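Local coordinates for protein AP endonuclease, family 2 (PDB 3NGF) that binds manganese and probably interconverts hydroxypyruvate and tartronate semialdehyde, as an isomerase of the hyi family, at residues E126-L140 and G170-V182. Residues are numbered along the deposited sequence; the frame is centred on the assembly and turned at random. Where two conformers were deposited one is given.
Sequences EETFIENFRYAADKL and GLVKRVNRPNVAV
Val175 fits as a knob into a hole on helix 122-140 formed by Phe129, Ile130, Phe133 and Arg134. Its CG2 lies 3.9 Å from Phe129 CE2 and equally close to Phe133 CB; a short, branched side chain suits a place where the CA atoms of Ile130 and Val175 come within 5.2 Å. Leu171 CD1 covers one face of the Phe129 ring, while Val180 CG1 meets the Phe133 ring at its edge. Farther along, the small Ala137 lets the chain after the helix come close, its CB 3.6 Å from Val180 CG2.

Toward solvent, charged groups replace this tight apolar packing. Arg134, extended from CG to NE, reaches the end of helix 165-175, where backbone carbonyls lack helical partners: NE donates to Val175 O (3.0 Å) and NH2 to Arg174 O (2.9 Å, bent at 139°). Arg177 lays its guanidinium face over Arg134 CG. A turn about its CB-CG bond (chi2 -73°) brings NE to Asp138 OD1 at 2.9 Å, on the syn side, and this carboxylate probably offsets the nearness of the two arginines. At the other end, Arg174 NH1 approaches Glu126 OE1 from above the carboxylate plane, a water bridges Arg174 NH2 to the same oxygen, and Ile130 CD1 covers a guanidinium face.

Asn179 ND2 donates to a lone pair of Ala137 O and also to Ile145 O, tying the turn before strand 180-185 to both helix and neighbouring strand region. Segments 126-140 and 170-175 cross at -60°. Neighbouring outer helices, the second leading into an inner strand of a closed eight-stranded parallel barrel, are characteristic of the xylose isomerase-like TIM barrel.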
ATOM      1  N   GLU A 126      -5.208 -16.983 -10.840  1.00 16.64           N
ATOM      2  CA  GLU A 126      -5.220 -15.800 -11.694  1.00 16.60           C
ATOM      3  C   GLU A 126      -6.631 -15.476 -12.161  1.00 16.55           C
ATOM      4  O   GLU A 126      -6.996 -14.319 -12.209  1.00 14.46           O
ATOM      5  CB  GLU A 126      -4.294 -15.971 -12.886  1.00 18.54           C
ATOM      6  CG  GLU A 126      -2.828 -16.055 -12.496  1.00 18.30           C
ATOM      7  CD  GLU A 126      -1.884 -16.201 -13.672  1.00 22.31           C
ATOM      8  OE1 GLU A 126      -2.362 -16.217 -14.844  1.00 23.43           O
ATOM      9  OE2 GLU A 126      -0.647 -16.321 -13.433  1.00 23.35           O
ATOM     10  N   GLU A 127      -7.407 -16.504 -12.496  1.00 17.85           N
ATOM     11  CA  GLU A 127      -8.803 -16.325 -12.877  1.00 18.89           C
ATOM     12  C   GLU A 127      -9.628 -15.716 -11.747  1.00 16.98           C
ATOM     13  O   GLU A 127     -10.441 -14.820 -11.982  1.00 16.87           O
ATOM     14  CB  GLU A 127      -9.423 -17.651 -13.351  1.00 21.04           C
ATOM     15  CG  GLU A 127      -9.066 -17.939 -14.790  1.00 26.69           C
ATOM     16  CD  GLU A 127      -9.547 -19.271 -15.298  1.00 32.39           C
ATOM     17  OE1 GLU A 127     -10.143 -20.062 -14.522  1.00 35.05           O
ATOM     18  OE2 GLU A 127      -9.307 -19.524 -16.499  1.00 36.99           O
ATOM     19  N   THR A 128      -9.392 -16.188 -10.529  1.00 16.15           N
ATOM     20  CA  THR A 128     -10.136 -15.711  -9.356  1.00 15.09           C
ATOM     21  C   THR A 128      -9.728 -14.277  -9.021  1.00 13.78           C
ATOM     22  O   THR A 128     -10.581 -13.439  -8.698  1.00 12.11           O
ATOM     23  CB  THR A 128      -9.944 -16.673  -8.169  1.00 15.81           C
ATOM     24  OG1 THR A 128     -10.579 -17.935  -8.470  1.00 17.99           O
ATOM     25  CG2 THR A 128     -10.509 -16.061  -6.888  1.00 13.27           C
ATOM     26  N   PHE A 129      -8.431 -13.997  -9.132  1.00 13.01           N
ATOM     27  CA  PHE A 129      -7.906 -12.626  -8.998  1.00 12.65           C
ATOM     28  C   PHE A 129      -8.644 -11.658  -9.919  1.00 12.51           C
ATOM     29  O   PHE A 129      -9.109 -10.608  -9.474  1.00 11.51           O
ATOM     30  CB  PHE A 129      -6.396 -12.605  -9.293  1.00 13.08           C
ATOM     31  CG  PHE A 129      -5.778 -11.217  -9.288  1.00 13.02           C
ATOM     32  CD1 PHE A 129      -5.142 -10.735  -8.159  1.00 10.48           C
ATOM     33  CD2 PHE A 129      -5.785 -10.421 -10.416  1.00 12.28           C
ATOM     34  CE1 PHE A 129      -4.548  -9.484  -8.148  1.00  9.16           C
ATOM     35  CE2 PHE A 129      -5.178  -9.144 -10.386  1.00 13.41           C
ATOM     36  CZ  PHE A 129      -4.578  -8.697  -9.245  1.00 11.98           C
ATOM     37  N   ILE A 130      -8.768 -12.025 -11.196  1.00 13.09           N
ATOM     38  CA  ILE A 130      -9.423 -11.172 -12.201  1.00 13.05           C
ATOM     39  C   ILE A 130     -10.888 -10.925 -11.826  1.00 12.38           C
ATOM     40  O   ILE A 130     -11.372  -9.784 -11.830  1.00 11.05           O
ATOM     41  CB  ILE A 130      -9.269 -11.782 -13.636  1.00 13.74           C
ATOM     42  CG1 ILE A 130      -7.807 -11.682 -14.077  1.00 14.31           C
ATOM     43  CG2 ILE A 130     -10.175 -11.078 -14.642  1.00 14.08           C
ATOM     44  CD1 ILE A 130      -7.425 -12.520 -15.246  1.00 15.38           C
ATOM     45  N   GLU A 131     -11.601 -11.988 -11.454  1.00 12.95           N
ATOM     46  CA  GLU A 131     -12.992 -11.825 -11.098  1.00 13.16           C
ATOM     47  C   GLU A 131     -13.144 -10.921  -9.898  1.00 12.07           C
ATOM     48  O   GLU A 131     -14.048 -10.068  -9.882  1.00 12.76           O
ATOM     49  CB  GLU A 131     -13.665 -13.155 -10.779  1.00 14.51           C
ATOM     50  CG  GLU A 131     -13.799 -14.076 -11.989  1.00 16.36           C
ATOM     51  CD  GLU A 131     -14.424 -13.450 -13.239  1.00 22.13           C
ATOM     52  OE1 GLU A 131     -15.273 -12.530 -13.165  1.00 22.60           O
ATOM     53  OE2 GLU A 131     -14.072 -13.931 -14.347  1.00 28.53           O
ATOM     54  N   ASN A 132     -12.301 -11.129  -8.887  1.00 11.37           N
ATOM     55  CA  ASN A 132     -12.413 -10.364  -7.639  1.00 11.45           C
ATOM     56  C   ASN A 132     -12.055  -8.880  -7.805  1.00 10.24           C
ATOM     57  O   ASN A 132     -12.737  -7.968  -7.280  1.00 10.29           O
ATOM     58  CB  ASN A 132     -11.593 -11.018  -6.507  1.00 11.74           C
ATOM     59  CG  ASN A 132     -12.325 -12.207  -5.859  1.00 11.70           C
ATOM     60  OD1 ASN A 132     -13.574 -12.240  -5.786  1.00 13.01           O
ATOM     61  ND2 ASN A 132     -11.553 -13.186  -5.376  1.00 12.29           N
ATOM     62  N   PHE A 133     -10.985  -8.641  -8.551  1.00 11.22           N
ATOM     63  CA  PHE A 133     -10.547  -7.275  -8.871  1.00 10.41           C
ATOM     64  C   PHE A 133     -11.565  -6.572  -9.749  1.00 10.93           C
ATOM     65  O   PHE A 133     -11.821  -5.399  -9.566  1.00 10.46           O
ATOM     66  CB  PHE A 133      -9.125  -7.273  -9.473  1.00 10.54           C
ATOM     67  CG  PHE A 133      -8.051  -7.040  -8.427  1.00 11.34           C
ATOM     68  CD1 PHE A 133      -7.768  -7.991  -7.447  1.00 10.41           C
ATOM     69  CD2 PHE A 133      -7.388  -5.838  -8.378  1.00 11.32           C
ATOM     70  CE1 PHE A 133      -6.824  -7.747  -6.454  1.00 10.79           C
ATOM     71  CE2 PHE A 133      -6.439  -5.592  -7.416  1.00 11.42           C
ATOM     72  CZ  PHE A 133      -6.159  -6.534  -6.441  1.00  9.52           C
ATOM     73  N   ARG A 134     -12.172  -7.273 -10.701  1.00 10.82           N
ATOM     74  CA  ARG A 134     -13.248  -6.643 -11.478  1.00 12.10           C
ATOM     75  C   ARG A 134     -14.441  -6.244 -10.611  1.00 11.42           C
ATOM     76  O   ARG A 134     -15.000  -5.135 -10.792  1.00 12.52           O
ATOM     77  CB  ARG A 134     -13.722  -7.554 -12.605  1.00 12.89           C
ATOM     78  CG  ARG A 134     -12.780  -7.610 -13.764  1.00 13.96           C
ATOM     79  CD  ARG A 134     -13.239  -8.601 -14.834  1.00 16.12           C
ATOM     80  NE  ARG A 134     -12.285  -8.630 -15.942  1.00 16.43           N
ATOM     81  CZ  ARG A 134     -12.285  -9.522 -16.928  1.00 19.57           C
ATOM     82  NH1 ARG A 134     -13.183 -10.519 -16.965  1.00 20.00           N
ATOM     83  NH2 ARG A 134     -11.368  -9.440 -17.876  1.00 19.38           N
ATOM     84  N   TYR A 135     -14.841  -7.131  -9.690  1.00 11.18           N
ATOM     85  CA  TYR A 135     -15.951  -6.840  -8.771  1.00 12.15           C
ATOM     86  C   TYR A 135     -15.593  -5.613  -7.931  1.00 11.62           C
ATOM     87  O   TYR A 135     -16.372  -4.675  -7.817  1.00 11.66           O
ATOM     88  CB  TYR A 135     -16.266  -8.011  -7.845  1.00 12.81           C
ATOM     89  CG  TYR A 135     -17.349  -7.683  -6.836  1.00 14.18           C
ATOM     90  CD1 TYR A 135     -18.708  -7.846  -7.159  1.00 18.15           C
ATOM     91  CD2 TYR A 135     -17.029  -7.185  -5.580  1.00 13.93           C
ATOM     92  CE1 TYR A 135     -19.694  -7.531  -6.248  1.00 21.27           C
ATOM     93  CE2 TYR A 135     -18.000  -6.867  -4.677  1.00 17.53           C
ATOM     94  CZ  TYR A 135     -19.339  -7.029  -5.008  1.00 21.50           C
ATOM     95  OH  TYR A 135     -20.294  -6.695  -4.080  1.00 21.66           O
ATOM     96  N   ALA A 136     -14.390  -5.600  -7.367  1.00 10.31           N
ATOM     97  CA  ALA A 136     -13.990  -4.485  -6.519  1.00  9.52           C
ATOM     98  C   ALA A 136     -13.976  -3.173  -7.317  1.00 10.49           C
ATOM     99  O   ALA A 136     -14.416  -2.139  -6.832  1.00 11.98           O
ATOM    100  CB  ALA A 136     -12.592  -4.764  -5.907  1.00  9.59           C
ATOM    101  N   ALA A 137     -13.435  -3.233  -8.534  1.00 10.22           N
ATOM    102  CA  ALA A 137     -13.344  -2.068  -9.407  1.00 10.14           C
ATOM    103  C   ALA A 137     -14.731  -1.538  -9.647  1.00 11.14           C
ATOM    104  O   ALA A 137     -14.956  -0.348  -9.573  1.00 11.02           O
ATOM    105  CB  ALA A 137     -12.654  -2.430 -10.745  1.00 10.73           C
ATOM    106  N   ASP A 138     -15.670  -2.438  -9.917  1.00 10.95           N
ATOM    107  CA  ASP A 138     -17.035  -2.020 -10.283  1.00 12.71           C
ATOM    108  C   ASP A 138     -17.780  -1.388  -9.116  1.00 13.06           C
ATOM    109  O   ASP A 138     -18.594  -0.457  -9.307  1.00 13.21           O
ATOM    110  CB  ASP A 138     -17.807  -3.212 -10.839  1.00 13.34           C
ATOM    111  CG  ASP A 138     -17.318  -3.667 -12.228  1.00 16.98           C
ATOM    112  OD1 ASP A 138     -16.574  -2.942 -12.926  1.00 16.81           O
ATOM    113  OD2 ASP A 138     -17.725  -4.775 -12.629  1.00 20.06           O
ATOM    114  N   LYS A 139     -17.536  -1.915  -7.920  1.00 14.01           N
ATOM    115  CA  LYS A 139     -18.174  -1.418  -6.697  1.00 14.41           C
ATOM    116  C   LYS A 139     -17.567  -0.095  -6.269  1.00 13.15           C
ATOM    117  O   LYS A 139     -18.272   0.766  -5.737  1.00 13.67           O
ATOM    118  CB  LYS A 139     -18.030  -2.441  -5.567  1.00 15.40           C
ATOM    119  CG  LYS A 139     -19.042  -3.578  -5.643  1.00 21.06           C
ATOM    120  CD  LYS A 139     -20.477  -3.093  -5.314  1.00 25.78           C
ATOM    121  CE  LYS A 139     -20.567  -2.546  -3.853  1.00 28.77           C
ATOM    122  NZ  LYS A 139     -21.895  -1.993  -3.430  1.00 31.82           N
ATOM    123  N   LEU A 140     -16.263   0.069  -6.508  1.00 11.89           N
ATOM    124  CA  LEU A 140     -15.543   1.274  -6.074  1.00 11.76           C
ATOM    125  C   LEU A 140     -15.614   2.464  -7.062  1.00 11.44           C
ATOM    126  O   LEU A 140     -15.464   3.617  -6.646  1.00 11.84           O
ATOM    127  CB  LEU A 140     -14.093   0.932  -5.769  1.00 11.36           C
ATOM    128  CG  LEU A 140     -13.888  -0.113  -4.641  1.00 13.52           C
ATOM    129  CD1 LEU A 140     -12.372  -0.393  -4.413  1.00 14.28           C
ATOM    130  CD2 LEU A 140     -14.605   0.219  -3.365  1.00 18.46           C
ATOM    131  N   GLY A 170       0.798  -6.758 -16.041  1.00 13.93           N
ATOM    132  CA  GLY A 170       0.123  -7.690 -16.949  1.00 15.02           C
ATOM    133  C   GLY A 170      -1.199  -8.196 -16.412  1.00 14.22           C
ATOM    134  O   GLY A 170      -2.192  -8.284 -17.176  1.00 15.05           O
ATOM    135  N   LEU A 171      -1.243  -8.521 -15.122  1.00 13.33           N
ATOM    136  CA  LEU A 171      -2.492  -8.996 -14.519  1.00 13.69           C
ATOM    137  C   LEU A 171      -3.540  -7.887 -14.512  1.00 12.42           C
ATOM    138  O   LEU A 171      -4.711  -8.129 -14.784  1.00 12.59           O
ATOM    139  CB  LEU A 171      -2.265  -9.510 -13.104  1.00 13.50           C
ATOM    140  CG  LEU A 171      -1.613 -10.883 -12.964  1.00 16.54           C
ATOM    141  CD1 LEU A 171      -1.293 -11.111 -11.480  1.00 18.65           C
ATOM    142  CD2 LEU A 171      -2.576 -11.938 -13.500  1.00 17.04           C
ATOM    143  N   VAL A 172      -3.113  -6.672 -14.219  1.00 11.26           N
ATOM    144  CA  VAL A 172      -4.014  -5.521 -14.263  1.00 11.43           C
ATOM    145  C   VAL A 172      -4.595  -5.247 -15.667  1.00 11.70           C
ATOM    146  O   VAL A 172      -5.758  -4.873 -15.792  1.00 12.06           O
ATOM    147  CB  VAL A 172      -3.357  -4.258 -13.715  1.00 11.36           C
ATOM    148  CG1 VAL A 172      -4.270  -3.035 -14.025  1.00 12.41           C
ATOM    149  CG2 VAL A 172      -3.090  -4.416 -12.218  1.00 12.26           C
ATOM    150  N   LYS A 173      -3.799  -5.442 -16.714  0.50 12.20           N
ATOM    151  CA  LYS A 173      -4.305  -5.301 -18.081  0.50 13.06           C
ATOM    152  C   LYS A 173      -5.410  -6.325 -18.363  0.50 13.47           C
ATOM    153  O   LYS A 173      -6.403  -6.013 -19.024  0.50 13.10           O
ATOM    154  CB  LYS A 173      -3.167  -5.431 -19.108  0.50 14.22           C
ATOM    155  CG  LYS A 173      -2.375  -4.147 -19.303  0.50 15.33           C
ATOM    156  CD  LYS A 173      -1.229  -4.309 -20.279  0.50 17.26           C
ATOM    157  CE  LYS A 173      -0.198  -3.184 -20.129  0.50 18.78           C
ATOM    158  NZ  LYS A 173       1.070  -3.559 -20.846  0.50 19.44           N
ATOM    159  N   ARG A 174      -5.249  -7.538 -17.841  1.00 13.47           N
ATOM    160  CA  ARG A 174      -6.281  -8.562 -18.000  1.00 13.73           C
ATOM    161  C   ARG A 174      -7.564  -8.211 -17.256  1.00 12.99           C
ATOM    162  O   ARG A 174      -8.653  -8.506 -17.758  1.00 12.90           O
ATOM    163  CB  ARG A 174      -5.770  -9.922 -17.586  1.00 15.17           C
ATOM    164  CG  ARG A 174      -4.611 -10.392 -18.470  1.00 16.57           C
ATOM    165  CD  ARG A 174      -3.924 -11.607 -17.904  1.00 20.43           C
ATOM    166  NE  ARG A 174      -4.796 -12.772 -17.768  1.00 21.34           N
ATOM    167  CZ  ARG A 174      -4.453 -13.877 -17.096  1.00 24.39           C
ATOM    168  NH1 ARG A 174      -3.259 -13.976 -16.488  1.00 24.86           N
ATOM    169  NH2 ARG A 174      -5.303 -14.888 -17.018  1.00 25.05           N
ATOM    170  N   VAL A 175      -7.427  -7.544 -16.106  1.00 11.65           N
ATOM    171  CA  VAL A 175      -8.591  -7.083 -15.301  1.00 11.82           C
ATOM    172  C   VAL A 175      -9.431  -6.090 -16.118  1.00 12.14           C
ATOM    173  O   VAL A 175     -10.682  -6.141 -16.103  1.00 11.91           O
ATOM    174  CB  VAL A 175      -8.146  -6.458 -13.959  1.00 10.44           C
ATOM    175  CG1 VAL A 175      -9.289  -5.681 -13.263  1.00 10.72           C
ATOM    176  CG2 VAL A 175      -7.555  -7.543 -13.040  1.00 11.27           C
ATOM    177  N   ASN A 176      -8.743  -5.186 -16.822  1.00 12.42           N
ATOM    178  CA  ASN A 176      -9.369  -4.288 -17.794  1.00 12.64           C
ATOM    179  C   ASN A 176     -10.391  -3.364 -17.125  1.00 12.52           C
ATOM    180  O   ASN A 176     -11.560  -3.299 -17.536  1.00 11.09           O
ATOM    181  CB  ASN A 176     -10.001  -5.087 -18.941  1.00 14.93           C
ATOM    182  CG  ASN A 176     -10.270  -4.238 -20.177  1.00 15.38           C
ATOM    183  OD1 ASN A 176      -9.433  -3.441 -20.579  1.00 16.36           O
ATOM    184  ND2 ASN A 176     -11.445  -4.429 -20.795  1.00 16.29           N
ATOM    185  N   ARG A 177      -9.927  -2.648 -16.087  1.00 12.20           N
ATOM    186  CA  ARG A 177     -10.743  -1.651 -15.397  1.00 12.08           C
ATOM    187  C   ARG A 177      -9.860  -0.440 -15.102  1.00 11.39           C
ATOM    188  O   ARG A 177      -8.767  -0.598 -14.539  1.00 11.20           O
ATOM    189  CB  ARG A 177     -11.307  -2.203 -14.086  1.00 11.67           C
ATOM    190  CG  ARG A 177     -12.296  -3.369 -14.274  1.00 11.51           C
ATOM    191  CD  ARG A 177     -13.625  -2.883 -14.824  1.00 15.11           C
ATOM    192  NE  ARG A 177     -14.650  -3.924 -14.803  1.00 18.53           N
ATOM    193  CZ  ARG A 177     -14.742  -4.914 -15.677  1.00 19.08           C
ATOM    194  NH1 ARG A 177     -13.895  -5.007 -16.687  1.00 20.05           N
ATOM    195  NH2 ARG A 177     -15.714  -5.813 -15.558  1.00 22.38           N
ATOM    196  N   PRO A 178     -10.342   0.771 -15.450  1.00 10.75           N
ATOM    197  CA  PRO A 178      -9.461   1.949 -15.290  1.00  9.84           C
ATOM    198  C   PRO A 178      -9.092   2.286 -13.844  1.00  9.71           C
ATOM    199  O   PRO A 178      -7.996   2.829 -13.599  1.00 10.21           O
ATOM    200  CB  PRO A 178     -10.269   3.072 -15.928  1.00 10.75           C
ATOM    201  CG  PRO A 178     -11.072   2.366 -16.997  1.00 11.37           C
ATOM    202  CD  PRO A 178     -11.498   1.069 -16.330  1.00 10.76           C
ATOM    203  N   ASN A 179      -9.969   1.951 -12.893  1.00  9.19           N
ATOM    204  CA  ASN A 179      -9.683   2.216 -11.468  1.00  8.49           C
ATOM    205  C   ASN A 179      -8.990   1.022 -10.755  1.00  8.55           C
ATOM    206  O   ASN A 179      -9.254   0.722  -9.579  1.00  8.06           O
ATOM    207  CB  ASN A 179     -10.938   2.688 -10.724  1.00  8.50           C
ATOM    208  CG  ASN A 179     -11.997   1.631 -10.628  1.00  9.07           C
ATOM    209  OD1 ASN A 179     -12.234   0.867 -11.588  1.00  9.52           O
ATOM    210  ND2 ASN A 179     -12.672   1.582  -9.474  1.00  8.43           N
ATOM    211  N   VAL A 180      -8.076   0.376 -11.474  1.00  8.79           N
ATOM    212  CA  VAL A 180      -7.229  -0.668 -10.910  1.00  8.59           C
ATOM    213  C   VAL A 180      -5.801  -0.323 -11.320  1.00  8.54           C
ATOM    214  O   VAL A 180      -5.575   0.098 -12.478  1.00 10.59           O
ATOM    215  CB  VAL A 180      -7.612  -2.060 -11.445  1.00  8.07           C
ATOM    216  CG1 VAL A 180      -6.656  -3.122 -10.972  1.00  8.50           C
ATOM    217  CG2 VAL A 180      -9.037  -2.430 -11.049  1.00 10.87           C
ATOM    218  N   ALA A 181      -4.853  -0.455 -10.391  1.00  8.81           N
ATOM    219  CA  ALA A 181      -3.436  -0.214 -10.681  1.00  8.63           C
ATOM    220  C   ALA A 181      -2.534  -0.967  -9.729  1.00  8.76           C
ATOM    221  O   ALA A 181      -2.990  -1.739  -8.901  1.00  9.31           O
ATOM    222  CB  ALA A 181      -3.109   1.281 -10.666  1.00  8.86           C
ATOM    223  N   VAL A 182      -1.241  -0.748  -9.888  1.00  8.50           N
ATOM    224  CA  VAL A 182      -0.213  -1.384  -9.081  1.00  8.77           C
ATOM    225  C   VAL A 182       0.211  -0.452  -7.941  1.00  8.53           C
ATOM    226  O   VAL A 182       0.281   0.782  -8.104  1.00  9.49           O
ATOM    227  CB  VAL A 182       1.010  -1.710  -9.945  1.00  8.76           C
ATOM    228  CG1 VAL A 182       2.169  -2.349  -9.090  1.00  7.99           C
ATOM    229  CG2 VAL A 182       0.604  -2.666 -11.094  1.00 11.19           C
TER
HETATM  230  O   HOH W   1      -4.485 -17.546 -16.037  1.00 36.69           O